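Local coordinates for protein tyrocidine synthetase 3 (Brevibacillus brevis, PDB 2JGP) that belongs to a nonribosomal peptide synthetase and joins a peptidyl carrier domain to a condensation domain that forms peptide bonds in tyrocidine biosynthesis, at residues Q278-D283 and A376-P381; P285-P290 and E348-G353; P426-V431 and A461-T466. All coordinates share one frame; numbering follows the deposited sequence.

Contact 1 of 3, residues Q278-D283 and A376-P381; sequences QTFADD and AMRNKP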
# COMPACT_ATOMS: atom_id res chain seq x y z
N GLN A 278 16.58 -6.14 -13.26
CA GLN A 278 17.40 -5.13 -13.94
C GLN A 278 17.67 -3.94 -13.02
O GLN A 278 18.81 -3.51 -12.88
CB GLN A 278 16.69 -4.62 -15.20
CG GLN A 278 16.67 -5.62 -16.36
CD GLN A 278 15.56 -5.36 -17.39
OE1 GLN A 278 15.32 -6.19 -18.26
NE2 GLN A 278 14.88 -4.22 -17.27
N THR A 279 16.61 -3.42 -12.40
CA THR A 279 16.71 -2.26 -11.51
C THR A 279 17.75 -2.45 -10.39
O THR A 279 18.44 -1.50 -10.03
CB THR A 279 15.33 -1.90 -10.88
OG1 THR A 279 14.43 -1.48 -11.91
CG2 THR A 279 15.46 -0.78 -9.85
N PHE A 280 17.86 -3.67 -9.87
CA PHE A 280 18.79 -3.97 -8.77
C PHE A 280 19.91 -4.95 -9.18
O PHE A 280 20.40 -5.72 -8.36
CB PHE A 280 18.01 -4.52 -7.57
CG PHE A 280 17.00 -3.56 -7.02
CD1 PHE A 280 15.65 -3.76 -7.20
CD2 PHE A 280 17.42 -2.43 -6.33
CE1 PHE A 280 14.72 -2.86 -6.69
CE2 PHE A 280 16.50 -1.53 -5.83
CZ PHE A 280 15.15 -1.74 -6.01
N ALA A 281 20.31 -4.89 -10.45
CA ALA A 281 21.32 -5.81 -10.99
C ALA A 281 22.73 -5.45 -10.54
O ALA A 281 23.58 -6.33 -10.36
CB ALA A 281 21.24 -5.83 -12.50
N ASP A 282 22.98 -4.15 -10.35
CA ASP A 282 24.30 -3.63 -10.00
C ASP A 282 24.51 -3.60 -8.48
O ASP A 282 23.92 -4.43 -7.76
CB ASP A 282 24.49 -2.24 -10.64
CG ASP A 282 23.45 -1.24 -10.18
OD1 ASP A 282 23.76 -0.03 -10.16
OD2 ASP A 282 22.33 -1.66 -9.84
N ASP A 283 25.32 -2.67 -7.98
CA ASP A 283 25.64 -2.59 -6.55
C ASP A 283 24.48 -1.96 -5.78
O ASP A 283 24.21 -0.77 -5.93
CB ASP A 283 26.92 -1.76 -6.33
CG ASP A 283 27.97 -2.00 -7.39
OD1 ASP A 283 28.36 -3.17 -7.59
OD2 ASP A 283 28.40 -1.01 -8.02
N ALA A 376 10.21 -1.37 -3.86
CA ALA A 376 11.51 -0.81 -3.55
C ALA A 376 11.80 0.28 -4.57
O ALA A 376 12.17 -0.02 -5.71
CB ALA A 376 12.58 -1.88 -3.60
N MET A 377 11.63 1.54 -4.17
CA MET A 377 11.79 2.66 -5.09
C MET A 377 13.23 3.18 -5.03
O MET A 377 13.66 3.72 -4.00
CB MET A 377 10.80 3.77 -4.72
CG MET A 377 10.45 4.66 -5.86
SD MET A 377 9.36 3.85 -7.06
CE MET A 377 7.76 3.99 -6.29
N ARG A 378 13.96 3.01 -6.13
CA ARG A 378 15.36 3.44 -6.21
C ARG A 378 15.49 4.73 -7.01
O ARG A 378 14.98 4.83 -8.12
CB ARG A 378 16.22 2.35 -6.85
CG ARG A 378 17.70 2.69 -6.94
CD ARG A 378 18.46 1.54 -7.57
NE ARG A 378 19.91 1.76 -7.59
CZ ARG A 378 20.81 0.81 -7.80
NH1 ARG A 378 20.44 -0.46 -8.00
NH2 ARG A 378 22.10 1.11 -7.79
N ASN A 379 16.19 5.70 -6.44
CA ASN A 379 16.44 6.97 -7.11
C ASN A 379 17.86 7.44 -6.82
O ASN A 379 18.50 6.97 -5.89
CB ASN A 379 15.43 8.01 -6.65
CG ASN A 379 14.08 7.83 -7.31
OD1 ASN A 379 13.12 7.36 -6.68
ND2 ASN A 379 14.00 8.17 -8.59
N LYS A 380 18.32 8.38 -7.64
CA LYS A 380 19.71 8.82 -7.61
C LYS A 380 19.80 10.33 -7.46
O LYS A 380 20.04 11.05 -8.44
CB LYS A 380 20.44 8.33 -8.86
CG LYS A 380 20.52 6.80 -8.91
CD LYS A 380 21.30 6.29 -10.09
CE LYS A 380 21.19 4.78 -10.20
NZ LYS A 380 21.82 4.27 -11.44
N PRO A 381 19.58 10.83 -6.23
CA PRO A 381 19.67 12.26 -5.94
C PRO A 381 21.13 12.75 -5.96
O PRO A 381 21.75 12.92 -4.91
CB PRO A 381 19.04 12.38 -4.55
CG PRO A 381 19.28 11.06 -3.92
CD PRO A 381 19.21 10.05 -5.03
O HOH W 1 21.73 1.30 -11.24
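Asp282 and Arg378 form the salt bridge that ties the turn after helix 267-279 to the end of strand 373-379. The two side chains meet head-on. Their planes are nearly parallel, 17° apart, but the two groups are stepped: OD2 of Asp282 is tilted out of the guanidinium plane. NH1 of Arg378 donates to OD2 of Asp282 at 2.9 Å. It meets that oxygen on its syn side, but the bond is bent, with 132° at the hydrogen. A second bond, from Arg378 NH2 to Asp282 OD1 at 3.1 Å, is weak. Arg378 spans the distance because its chain is extended from CG to NE, starting with CG opposite the backbone N (chi1 -178°). NH1 also lies 3.0 Å from the carbonyl O of Thr279. NH2 has a second anionic partner, Asp349, next to strand 350-356.

Water extends the polar network. Water 1 donates to OD1 of Asp282 at 2.7 Å and accepts from NZ of Lys380, so the lysine reaches the carboxylate indirectly. The same water sits over one face of the guanidinium.

The apolar part centres on Phe280, the first residue to leave the helical conformation. Its ring atom CZ touches CB of Ala376 at 3.5 Å, and the carbonyl O of Ala376 faces the rim of the ring. The methyl CG2 of Thr279 covers one face of the ring, over its centre. The Arg378 chain runs alongside the ring, antiparallel to it, with CE2 of Phe280 4.0 Å from CB of Arg378. Leu416 and Leu427 also touch the ring.

Two carboxylates share one guanidinium here. This would be expected to keep Arg378 charged and limit its rotation, while Phe280 packs against the aliphatic part of the arginine.

Contact 2 of 3, residues P285-P290 and E348-G353; sequences PVLNLP and EDIIVG
Pro285 lies across the start of strand 350-356, and its ring meets two side chains at about a right angle. One is Asp349, just before the strand. The other is Ile351, within it. The ring is in contact through CB, CG and CD, which share their neighbours. CB and CG of Pro285 both rest on the carbonyl O of Asp349, at 3.4 and 3.5 Å. CG also faces the carboxylate of the same residue, 3.7 Å from OD1. CD of Pro285 meets the terminal methyl CD1 of Ile351, also at 3.7 Å, and CG lies close to that methyl as well.

The side chains of Asp349 and Ile351 both reach the proline, but by different routes. Asp349 turns its carboxylate opposite the backbone N (chi1 -173°), where it can lie beside CG of Pro285. Ile351 places CG1 opposite its carbonyl carbon (chi1 -52°), and the branch continues extended to CD1. It is this long branch that reaches Pro285.

Leu287 makes a looser contact further along the loop. The end of its side chain bends back to the strand, and CD1 comes within 4.3 Å of CG2 of Ile350. CB of Ile350 points away from the loop, and its CG2 branch is the part that meets Leu287.

No hydrogen bond crosses between the two segments. The loop is held by outside polar partners: Gln347 bonds to the backbone of Val286 and Asn288, and Arg424 bonds to the carbonyl O of Leu287.

The contact therefore rests on van der Waals packing of a rigid proline ring. The carboxylate of Asp349 meets only carbon on that ring, and its charge is probably balanced largely by Arg378.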
# COMPACT_ATOMS: atom_id res chain seq x y z
N PRO A 285 22.67 -0.19 -2.94
CA PRO A 285 23.15 0.71 -1.89
C PRO A 285 22.50 0.46 -0.53
O PRO A 285 21.31 0.18 -0.46
CB PRO A 285 22.74 2.09 -2.42
CG PRO A 285 21.53 1.83 -3.21
CD PRO A 285 21.73 0.49 -3.85
N VAL A 286 23.30 0.57 0.53
CA VAL A 286 22.80 0.52 1.89
C VAL A 286 22.77 1.94 2.45
O VAL A 286 23.80 2.62 2.44
CB VAL A 286 23.68 -0.38 2.78
CG1 VAL A 286 23.08 -0.52 4.16
CG2 VAL A 286 23.86 -1.75 2.13
N LEU A 287 21.61 2.37 2.93
CA LEU A 287 21.44 3.72 3.48
C LEU A 287 22.32 3.92 4.71
O LEU A 287 22.27 3.13 5.65
CB LEU A 287 19.98 3.96 3.86
CG LEU A 287 19.57 5.35 4.36
CD1 LEU A 287 19.74 6.41 3.28
CD2 LEU A 287 18.13 5.32 4.86
N ASN A 288 23.13 4.97 4.70
CA ASN A 288 24.03 5.26 5.80
C ASN A 288 23.61 6.51 6.56
O ASN A 288 24.32 7.52 6.56
CB ASN A 288 25.47 5.41 5.29
CG ASN A 288 26.48 5.59 6.41
OD1 ASN A 288 27.38 6.42 6.30
ND2 ASN A 288 26.33 4.83 7.49
N LEU A 289 22.44 6.45 7.19
CA LEU A 289 21.98 7.54 8.03
C LEU A 289 22.87 7.65 9.25
O LEU A 289 23.28 6.63 9.80
CB LEU A 289 20.54 7.32 8.50
CG LEU A 289 19.43 7.62 7.50
CD1 LEU A 289 18.09 7.26 8.14
CD2 LEU A 289 19.47 9.07 7.06
N PRO A 290 23.18 8.88 9.67
CA PRO A 290 23.94 9.03 10.90
C PRO A 290 22.99 8.75 12.04
O PRO A 290 21.85 9.22 12.03
CB PRO A 290 24.37 10.50 10.87
CG PRO A 290 23.35 11.18 10.08
CD PRO A 290 22.84 10.18 9.07
N GLU A 348 24.13 9.40 -2.95
CA GLU A 348 23.44 9.86 -4.15
C GLU A 348 22.73 8.71 -4.88
O GLU A 348 22.42 8.82 -6.06
CB GLU A 348 24.45 10.55 -5.08
CG GLU A 348 25.24 11.65 -4.40
CD GLU A 348 25.97 12.54 -5.39
OE1 GLU A 348 26.03 13.76 -5.16
OE2 GLU A 348 26.45 12.02 -6.41
N ASP A 349 22.48 7.63 -4.15
CA ASP A 349 21.81 6.45 -4.69
C ASP A 349 21.10 5.82 -3.50
O ASP A 349 21.74 5.31 -2.57
CB ASP A 349 22.85 5.50 -5.29
CG ASP A 349 22.23 4.32 -6.02
OD1 ASP A 349 20.99 4.14 -6.00
OD2 ASP A 349 23.02 3.55 -6.61
N ILE A 350 19.77 5.87 -3.54
CA ILE A 350 18.94 5.61 -2.37
C ILE A 350 17.69 4.81 -2.72
O ILE A 350 17.03 5.11 -3.72
CB ILE A 350 18.49 6.94 -1.71
CG1 ILE A 350 19.72 7.78 -1.35
CG2 ILE A 350 17.61 6.66 -0.48
CD1 ILE A 350 19.43 8.96 -0.47
N ILE A 351 17.38 3.82 -1.89
CA ILE A 351 16.17 3.01 -2.06
C ILE A 351 15.21 3.30 -0.90
O ILE A 351 15.61 3.26 0.26
CB ILE A 351 16.50 1.50 -2.11
CG1 ILE A 351 17.60 1.23 -3.15
CG2 ILE A 351 15.25 0.68 -2.42
CD1 ILE A 351 18.18 -0.15 -3.07
N VAL A 352 13.96 3.61 -1.24
CA VAL A 352 12.92 3.89 -0.26
C VAL A 352 11.74 2.96 -0.50
O VAL A 352 11.25 2.88 -1.62
CB VAL A 352 12.41 5.35 -0.38
CG1 VAL A 352 11.20 5.58 0.53
CG2 VAL A 352 13.55 6.34 -0.06
N GLY A 353 11.30 2.26 0.53
CA GLY A 353 10.12 1.40 0.42
C GLY A 353 8.86 2.24 0.33
O GLY A 353 8.66 3.14 1.13

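Contact 3 of 3, residues P426-V431 and A461-T466; sequences PLFDTV and AKFDLT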
# COMPACT_ATOMS: atom_id res chain seq x y z
N PRO A 426 15.70 -6.01 4.12
CA PRO A 426 16.14 -6.22 2.75
C PRO A 426 15.75 -5.05 1.83
O PRO A 426 14.63 -4.53 1.92
CB PRO A 426 15.44 -7.53 2.34
CG PRO A 426 14.30 -7.68 3.27
CD PRO A 426 14.67 -6.97 4.53
N LEU A 427 16.70 -4.64 1.00
CA LEU A 427 16.53 -3.61 -0.03
C LEU A 427 16.39 -2.17 0.47
O LEU A 427 16.96 -1.26 -0.14
CB LEU A 427 15.39 -3.97 -1.01
CG LEU A 427 15.74 -5.02 -2.06
CD1 LEU A 427 14.53 -5.33 -2.93
CD2 LEU A 427 16.91 -4.57 -2.93
N PHE A 428 15.62 -1.95 1.53
CA PHE A 428 15.44 -0.60 2.08
C PHE A 428 15.29 -0.60 3.61
O PHE A 428 14.76 -1.54 4.19
CB PHE A 428 14.25 0.11 1.43
CG PHE A 428 12.98 -0.69 1.45
CD1 PHE A 428 12.13 -0.66 2.56
CD2 PHE A 428 12.63 -1.48 0.37
CE1 PHE A 428 10.96 -1.41 2.58
CE2 PHE A 428 11.46 -2.23 0.39
CZ PHE A 428 10.62 -2.19 1.49
N ASP A 429 15.78 0.48 4.23
CA ASP A 429 15.70 0.65 5.68
C ASP A 429 14.82 1.82 6.09
O ASP A 429 14.74 2.17 7.27
CB ASP A 429 17.11 0.82 6.24
CG ASP A 429 17.88 -0.47 6.22
OD1 ASP A 429 17.37 -1.45 6.81
OD2 ASP A 429 18.95 -0.52 5.59
N THR A 430 14.15 2.42 5.12
CA THR A 430 13.16 3.44 5.39
C THR A 430 11.96 3.25 4.47
O THR A 430 12.08 2.70 3.38
CB THR A 430 13.74 4.86 5.22
OG1 THR A 430 12.75 5.82 5.57
CG2 THR A 430 14.20 5.10 3.79
N VAL A 431 10.80 3.71 4.94
CA VAL A 431 9.55 3.64 4.20
C VAL A 431 8.93 5.03 4.12
O VAL A 431 9.05 5.82 5.06
CB VAL A 431 8.56 2.65 4.89
CG1 VAL A 431 7.14 2.83 4.35
CG2 VAL A 431 9.03 1.22 4.70
N ALA A 461 8.57 -0.16 15.54
CA ALA A 461 9.17 0.35 14.31
C ALA A 461 9.89 -0.77 13.56
O ALA A 461 10.96 -1.20 13.98
CB ALA A 461 10.14 1.49 14.63
N LYS A 462 9.31 -1.23 12.46
CA LYS A 462 9.93 -2.29 11.65
C LYS A 462 11.20 -1.81 10.94
O LYS A 462 12.14 -2.58 10.75
CB LYS A 462 8.95 -2.86 10.62
CG LYS A 462 9.43 -4.14 9.95
CD LYS A 462 8.58 -4.50 8.73
CE LYS A 462 9.31 -5.47 7.79
NZ LYS A 462 8.67 -5.54 6.44
N PHE A 463 11.22 -0.53 10.57
CA PHE A 463 12.34 0.04 9.81
C PHE A 463 13.05 1.11 10.62
O PHE A 463 12.52 1.55 11.64
CB PHE A 463 11.80 0.64 8.51
CG PHE A 463 11.07 -0.34 7.66
CD1 PHE A 463 9.68 -0.43 7.72
CD2 PHE A 463 11.76 -1.20 6.82
CE1 PHE A 463 9.00 -1.35 6.94
CE2 PHE A 463 11.08 -2.12 6.04
CZ PHE A 463 9.70 -2.20 6.10
N ASP A 464 14.25 1.51 10.19
CA ASP A 464 15.00 2.57 10.88
C ASP A 464 14.10 3.75 11.12
O ASP A 464 14.07 4.31 12.21
CB ASP A 464 16.20 3.04 10.05
CG ASP A 464 17.32 2.05 10.03
OD1 ASP A 464 17.14 0.93 10.55
OD2 ASP A 464 18.39 2.40 9.50
N LEU A 465 13.36 4.12 10.08
CA LEU A 465 12.30 5.09 10.24
C LEU A 465 11.27 4.98 9.11
O LEU A 465 11.58 4.56 8.00
CB LEU A 465 12.86 6.51 10.36
CG LEU A 465 13.35 7.24 9.12
CD1 LEU A 465 12.22 8.00 8.49
CD2 LEU A 465 14.48 8.21 9.48
N THR A 466 10.03 5.33 9.45
CA THR A 466 8.94 5.40 8.48
C THR A 466 8.47 6.84 8.44
O THR A 466 8.07 7.40 9.46
CB THR A 466 7.77 4.49 8.89
OG1 THR A 466 8.20 3.13 8.86
CG2 THR A 466 6.59 4.68 7.95
O HOH W 2 15.57 -1.02 8.79
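Val431 N donates to the carbonyl O of Leu465 at 3.3 Å, in the carbonyl plane and fairly straight at 156°. Thr430 OG1 lies 3.0 Å from the same oxygen, and is also hydrogen-bonded with Tyr337 OH. Just before the strands pair, Asp464 N makes a weak bond to Asp429 O at 3.0 Å.

The carboxylates of Asp429 and Asp464 stand close, OD1 to OD1 at 4.4 Å. Water 2 donates to both of these oxygens. The backbone N of Asn425 also bonds to Asp429 OD1, while Arg424 takes OD2. Arg295 pairs with Asp464, and the two arginines would offset the repulsion.

Phe463 leads the packing. Methyl CG2 of Val431 lies over one face of its ring in a CH-pi contact, 3.6 Å from the centroid. Lys462 CG covers the opposite face. Val431 points this methyl opposite its carbonyl carbon, leaving CG1 to lie beside CG2 of Thr466. Phe428 meets the ring obliquely, its CE1 3.5 Å from CE2 of Phe463, with the planes 32° apart.

Thr430 and Leu465 point the same way from one side of the sheet, Val431 and Thr466 from the other. This is the start of a parallel strand pair, 430-435 beside 465-471, within the mixed four-stranded sheet of the condensation domain.

Overall arrangement
All three contacts lie within the condensation domain. Contacts 1 and 2 have centres 10 Å apart and share the antiparallel strands 350-356 and 373-379, where Met377 O is 2.8 Å from Val352 N. Along the chain, contact 2 lies wholly between the two segments of contact 1. Phe280 CE2 packs 3.5 Å from Ile351 CD1. Contact 3 is also about 10 Å from contact 2, centre to centre. Gly353 N lies 3.0 Å from Thr430 O, so strand 350-356 meets strand 430-435. Contacts 1 and 3 touch through Ala376, Phe280, Leu427 and Phe428. The sodium ion, bound by Gln396 and Asp400, is about 11 Å from the Thr279 side chain, beside contact 1 but not part of it.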